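Local coordinates for protein transcriptional regulator, LYSR family (Neisseria meningitidis, PDB 4AB5) that probably regulates transcription of methionine biosynthesis genes as a MetR-like DNA-binding factor, of which this chain is the regulatory domain, at residues B[24-29]-B[206-211]; B[65-68]-B[73-76]. All coordinates share one frame; numbering follows the deposited sequence.

Contact 1 (B[24-29]-B[206-211])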
loop_
_atom_site.group_PDB
_atom_site.type_symbol
_atom_site.label_atom_id
_atom_site.label_comp_id
_atom_site.label_asym_id
_atom_site.label_seq_id
_atom_site.Cartn_x
_atom_site.Cartn_y
_atom_site.Cartn_z
HETATM N N MSE B 24 -9.692 -6.289 -1.751
HETATM C CA MSE B 24 -9.045 -6.762 -2.981
HETATM C C MSE B 24 -9.257 -8.273 -3.197
HETATM O O MSE B 24 -9.789 -8.609 -4.251
HETATM C CB MSE B 24 -7.566 -6.330 -3.073
HETATM C CG MSE B 24 -7.365 -4.811 -3.089
HETATM SE SE MSE B 24 -8.409 -3.829 -4.425
HETATM C CE MSE B 24 -9.921 -3.173 -3.318
ATOM N N PRO B 25 -8.975 -9.198 -2.226
ATOM C CA PRO B 25 -9.304 -10.620 -2.462
ATOM C C PRO B 25 -10.810 -10.916 -2.536
ATOM O O PRO B 25 -11.188 -11.931 -3.118
ATOM C CB PRO B 25 -8.616 -11.359 -1.309
ATOM C CG PRO B 25 -8.419 -10.362 -0.265
ATOM C CD PRO B 25 -8.324 -9.017 -0.910
ATOM N N ALA B 26 -11.670 -10.027 -1.982
ATOM C CA ALA B 26 -13.134 -10.163 -2.055
ATOM C C ALA B 26 -13.567 -9.969 -3.511
ATOM O O ALA B 26 -14.427 -10.710 -3.998
ATOM C CB ALA B 26 -13.823 -9.151 -1.150
HETATM N N MSE B 27 -12.909 -9.023 -4.223
HETATM C CA MSE B 27 -13.120 -8.745 -5.648
HETATM C C MSE B 27 -12.641 -9.921 -6.491
HETATM O O MSE B 27 -13.276 -10.254 -7.489
HETATM C CB MSE B 27 -12.368 -7.476 -6.083
HETATM C CG MSE B 27 -13.056 -6.186 -5.685
HETATM SE SE MSE B 27 -12.004 -4.626 -6.219
HETATM C CE MSE B 27 -12.395 -4.592 -8.156
ATOM N N GLY B 28 -11.529 -10.532 -6.068
ATOM C CA GLY B 28 -10.913 -11.683 -6.723
ATOM C C GLY B 28 -11.744 -12.951 -6.684
ATOM O O GLY B 28 -11.573 -13.822 -7.541
ATOM N N GLU B 29 -12.628 -13.071 -5.668
ATOM C CA GLU B 29 -13.549 -14.201 -5.465
ATOM C C GLU B 29 -14.853 -13.938 -6.227
ATOM O O GLU B 29 -15.382 -14.841 -6.873
ATOM C CB GLU B 29 -13.803 -14.423 -3.955
ATOM C CG GLU B 29 -14.541 -15.710 -3.620
ATOM C CD GLU B 29 -14.663 -16.008 -2.137
ATOM O OE1 GLU B 29 -13.733 -16.630 -1.575
ATOM O OE2 GLU B 29 -15.681 -15.611 -1.529
ATOM N N ARG B 206 -18.143 -10.481 4.121
ATOM C CA ARG B 206 -18.427 -11.009 5.458
ATOM C C ARG B 206 -17.866 -12.411 5.692
ATOM O O ARG B 206 -17.177 -12.614 6.692
ATOM C CB ARG B 206 -19.925 -10.942 5.795
ATOM C CG ARG B 206 -20.422 -9.539 6.113
ATOM C CD ARG B 206 -21.842 -9.543 6.673
ATOM N NE ARG B 206 -22.819 -10.052 5.711
ATOM C CZ ARG B 206 -23.502 -9.302 4.852
ATOM N NH1 ARG B 206 -23.358 -7.981 4.850
ATOM N NH2 ARG B 206 -24.345 -9.868 3.994
ATOM N N GLU B 207 -18.126 -13.365 4.773
ATOM C CA GLU B 207 -17.615 -14.741 4.884
ATOM C C GLU B 207 -16.104 -14.755 4.911
ATOM O O GLU B 207 -15.527 -15.489 5.707
ATOM C CB GLU B 207 -18.114 -15.641 3.738
ATOM C CG GLU B 207 -19.583 -16.024 3.832
ATOM C CD GLU B 207 -20.170 -16.757 2.636
ATOM O OE1 GLU B 207 -19.664 -16.587 1.499
ATOM O OE2 GLU B 207 -21.178 -17.474 2.837
ATOM N N ARG B 208 -15.469 -13.933 4.049
ATOM C CA ARG B 208 -14.014 -13.826 3.940
ATOM C C ARG B 208 -13.391 -13.203 5.171
ATOM O O ARG B 208 -12.394 -13.720 5.667
ATOM C CB ARG B 208 -13.586 -13.064 2.676
ATOM C CG ARG B 208 -13.633 -13.888 1.409
ATOM C CD ARG B 208 -12.843 -13.223 0.292
ATOM N NE ARG B 208 -12.243 -14.223 -0.591
ATOM C CZ ARG B 208 -11.012 -14.708 -0.457
ATOM N NH1 ARG B 208 -10.225 -14.277 0.519
ATOM N NH2 ARG B 208 -10.558 -15.623 -1.302
ATOM N N GLY B 209 -13.974 -12.103 5.638
ATOM C CA GLY B 209 -13.490 -11.380 6.807
ATOM C C GLY B 209 -13.550 -12.222 8.063
ATOM O O GLY B 209 -12.538 -12.385 8.749
ATOM N N PHE B 210 -14.727 -12.801 8.346
ATOM C CA PHE B 210 -14.935 -13.628 9.534
ATOM C C PHE B 210 -14.089 -14.891 9.611
ATOM O O PHE B 210 -13.881 -15.426 10.705
ATOM C CB PHE B 210 -16.428 -13.905 9.752
ATOM C CG PHE B 210 -17.165 -12.720 10.334
ATOM C CD1 PHE B 210 -16.935 -12.310 11.649
ATOM C CD2 PHE B 210 -18.096 -12.019 9.579
ATOM C CE1 PHE B 210 -17.618 -11.223 12.190
ATOM C CE2 PHE B 210 -18.775 -10.926 10.121
ATOM C CZ PHE B 210 -18.529 -10.534 11.423
ATOM N N ALA B 211 -13.580 -15.349 8.454
ATOM C CA ALA B 211 -12.750 -16.542 8.345
ATOM C C ALA B 211 -11.256 -16.216 8.312
ATOM O O ALA B 211 -10.444 -17.079 8.649
ATOM C CB ALA B 211 -13.140 -17.324 7.104
#
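Ala26 and Arg208 mark the nearest approach of two helical segments, 24-29 and 206-211, whose axes come within 10.2 Å and cross at 131°, somewhat nearer perpendicular than antiparallel. Arg208 spans most of that gap and accounts for about half of the 201 Å² buried here. Its CG stands anti to the carbonyl carbon, and a bend at chi3 brings NE to Glu29 and one guanidinium face to the Pro25 carbonyl oxygen. NE meets Glu29 OE1 at 3.0 Å in a salt bridge; the N-H points well off the acceptor, at 128°, so the hydrogen-bond component is weak. Glu29 reaches the arginine on an extended chain, and its carboxylate plane is turned 49° from that of the guanidinium, too skewed for a flat two-pronged pairing. Short of the charged end, Arg208 CD rests on the helix backbone, 3.9 Å from Ala26 CA. The Pro25 carbonyl oxygen lies over its guanidinium face near the rim, while Pro25 CB approaches Arg208 NH1 at 3.8 Å. Glu207 OE1 stands 5.1 Å from Glu29 OE2, a nearby like charge that Arg208 may partly offset. Elsewhere along the two helices, Ala26 packs on Ile204 and Ile205, and Met27, present as selenomethionine, on Phe201. The contact thus joins the first and the last helix of the chain, both in the LysR substrate-binding domain, packed side by side within the alpha/beta architecture of the periplasmic-binding-protein type.

Contact 2 (B[65-68]-B[73-76])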
loop_
_atom_site.group_PDB
_atom_site.type_symbol
_atom_site.label_atom_id
_atom_site.label_comp_id
_atom_site.label_asym_id
_atom_site.label_seq_id
_atom_site.Cartn_x
_atom_site.Cartn_y
_atom_site.Cartn_z
ATOM N N GLU B 65 -19.661 4.582 9.049
ATOM C CA GLU B 65 -20.887 4.971 9.736
ATOM C C GLU B 65 -22.127 4.770 8.855
ATOM O O GLU B 65 -22.060 4.908 7.630
ATOM C CB GLU B 65 -20.799 6.385 10.356
ATOM C CG GLU B 65 -20.759 7.541 9.369
ATOM C CD GLU B 65 -19.382 7.936 8.876
ATOM O OE1 GLU B 65 -18.801 7.179 8.064
ATOM O OE2 GLU B 65 -18.900 9.020 9.276
ATOM N N ALA B 66 -23.238 4.397 9.490
ATOM C CA ALA B 66 -24.512 4.115 8.834
ATOM C C ALA B 66 -25.499 5.281 9.090
ATOM O O ALA B 66 -26.618 5.088 9.583
ATOM C CB ALA B 66 -25.068 2.791 9.336
ATOM N N GLU B 67 -25.041 6.502 8.745
ATOM C CA GLU B 67 -25.770 7.770 8.857
ATOM C C GLU B 67 -27.019 7.715 7.976
ATOM O O GLU B 67 -26.901 7.721 6.746
ATOM C CB GLU B 67 -24.846 8.961 8.475
ATOM C CG GLU B 67 -23.916 8.697 7.283
ATOM C CD GLU B 67 -22.655 9.534 7.129
ATOM O OE1 GLU B 67 -22.588 10.655 7.687
ATOM O OE2 GLU B 67 -21.730 9.062 6.427
ATOM N N LYS B 68 -28.207 7.581 8.609
ATOM C CA LYS B 68 -29.482 7.481 7.903
ATOM C C LYS B 68 -29.614 8.602 6.870
ATOM O O LYS B 68 -29.698 9.778 7.219
ATOM C CB LYS B 68 -30.670 7.419 8.881
ATOM C CG LYS B 68 -32.035 7.295 8.205
ATOM C CD LYS B 68 -33.145 7.010 9.208
ATOM C CE LYS B 68 -34.470 6.841 8.508
ATOM N NZ LYS B 68 -35.518 6.297 9.413
ATOM N N SER B 73 -29.191 2.822 1.259
ATOM C CA SER B 73 -29.386 1.698 2.176
ATOM C C SER B 73 -28.050 1.137 2.655
ATOM O O SER B 73 -27.094 1.026 1.883
ATOM C CB SER B 73 -30.241 0.603 1.550
ATOM O OG SER B 73 -31.482 1.135 1.122
ATOM N N PHE B 74 -27.988 0.827 3.951
ATOM C CA PHE B 74 -26.791 0.314 4.608
ATOM C C PHE B 74 -26.906 -1.142 4.932
ATOM O O PHE B 74 -27.979 -1.623 5.317
ATOM C CB PHE B 74 -26.480 1.103 5.890
ATOM C CG PHE B 74 -26.104 2.528 5.614
ATOM C CD1 PHE B 74 -24.798 2.864 5.258
ATOM C CD2 PHE B 74 -27.053 3.541 5.696
ATOM C CE1 PHE B 74 -24.451 4.191 4.987
ATOM C CE2 PHE B 74 -26.706 4.868 5.440
ATOM C CZ PHE B 74 -25.410 5.189 5.090
ATOM N N GLN B 75 -25.774 -1.836 4.805
ATOM C CA GLN B 75 -25.655 -3.250 5.085
ATOM C C GLN B 75 -24.462 -3.433 6.021
ATOM O O GLN B 75 -23.343 -3.053 5.649
ATOM C CB GLN B 75 -25.461 -4.031 3.778
ATOM C CG GLN B 75 -25.772 -5.515 3.900
ATOM C CD GLN B 75 -25.898 -6.226 2.571
ATOM O OE1 GLN B 75 -26.068 -7.440 2.529
ATOM N NE2 GLN B 75 -25.568 -5.564 1.464
ATOM N N PRO B 76 -24.666 -3.960 7.252
ATOM C CA PRO B 76 -23.515 -4.162 8.150
ATOM C C PRO B 76 -22.532 -5.203 7.622
ATOM O O PRO B 76 -22.942 -6.223 7.059
ATOM C CB PRO B 76 -24.155 -4.625 9.456
ATOM C CG PRO B 76 -25.468 -5.202 9.063
ATOM C CD PRO B 76 -25.923 -4.434 7.867
#
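Phe74 CG lies anti to its own carbonyl carbon (chi1 -66°), and with chi2 at -83° the ring presents one face to the 65-68 backbone at Ala66. The CA of Ala66 sits 3.7 Å from the ring centroid and just 7° off the normal, a CH-pi contact placed almost exactly over the middle of the ring. Ala66 CB reaches the inner end of the same ring, 3.9 Å from Phe74 CG, adding an apolar touch near the strand. Main-chain carbonyls serve the outer end: Glu65 O lies 3.6 Å from Phe74 CE1, and Glu67 O comes near CE2 and CZ; both approach obliquely. The loop therefore meets the phenylalanine mainly through its backbone; the carbons leaving the main chain at Glu65 and Glu67 point away from the strand, and Phe74 supplies 88 of the 162 Å² buried. Elsewhere, Phe74 also packs on Ala187 and Ala66 on Tyr185, both of strand 171-189, which pairs antiparallel with strand 72-86. Ser73 and Gln75 make backbone hydrogen bonds to Ile188 and Ala186 of that neighbour. Here the chain leaves strand 60-63, loops out and enters strand 72-86, whose Phe74 lies against the loop: a surface loop connecting two strands of the mixed sheet in the LysR substrate-binding domain, covered by an aromatic of the second strand.

Overall arrangement
Contact 1 is partly buried and joins helices far apart in sequence, 20-33 and 196-212, whereas contact 2 is a surface contact that closes a short connection between successive strands. Their chemistry differs accordingly: a charged pair bridges helices that also pack through apolar side chains, while at the loop a single aromatic face meets backbone atoms without a charged partner. The centres are about 20 Å apart, yet the two segments 206-211 and 73-76 touch directly, for Arg206 NH1 lies 2.9 Å from Pro76 O in a probable hydrogen bond. Helix 196-212 thus connects them, packing on helix 20-33 through Arg208 and meeting strand 72-86 through Arg206.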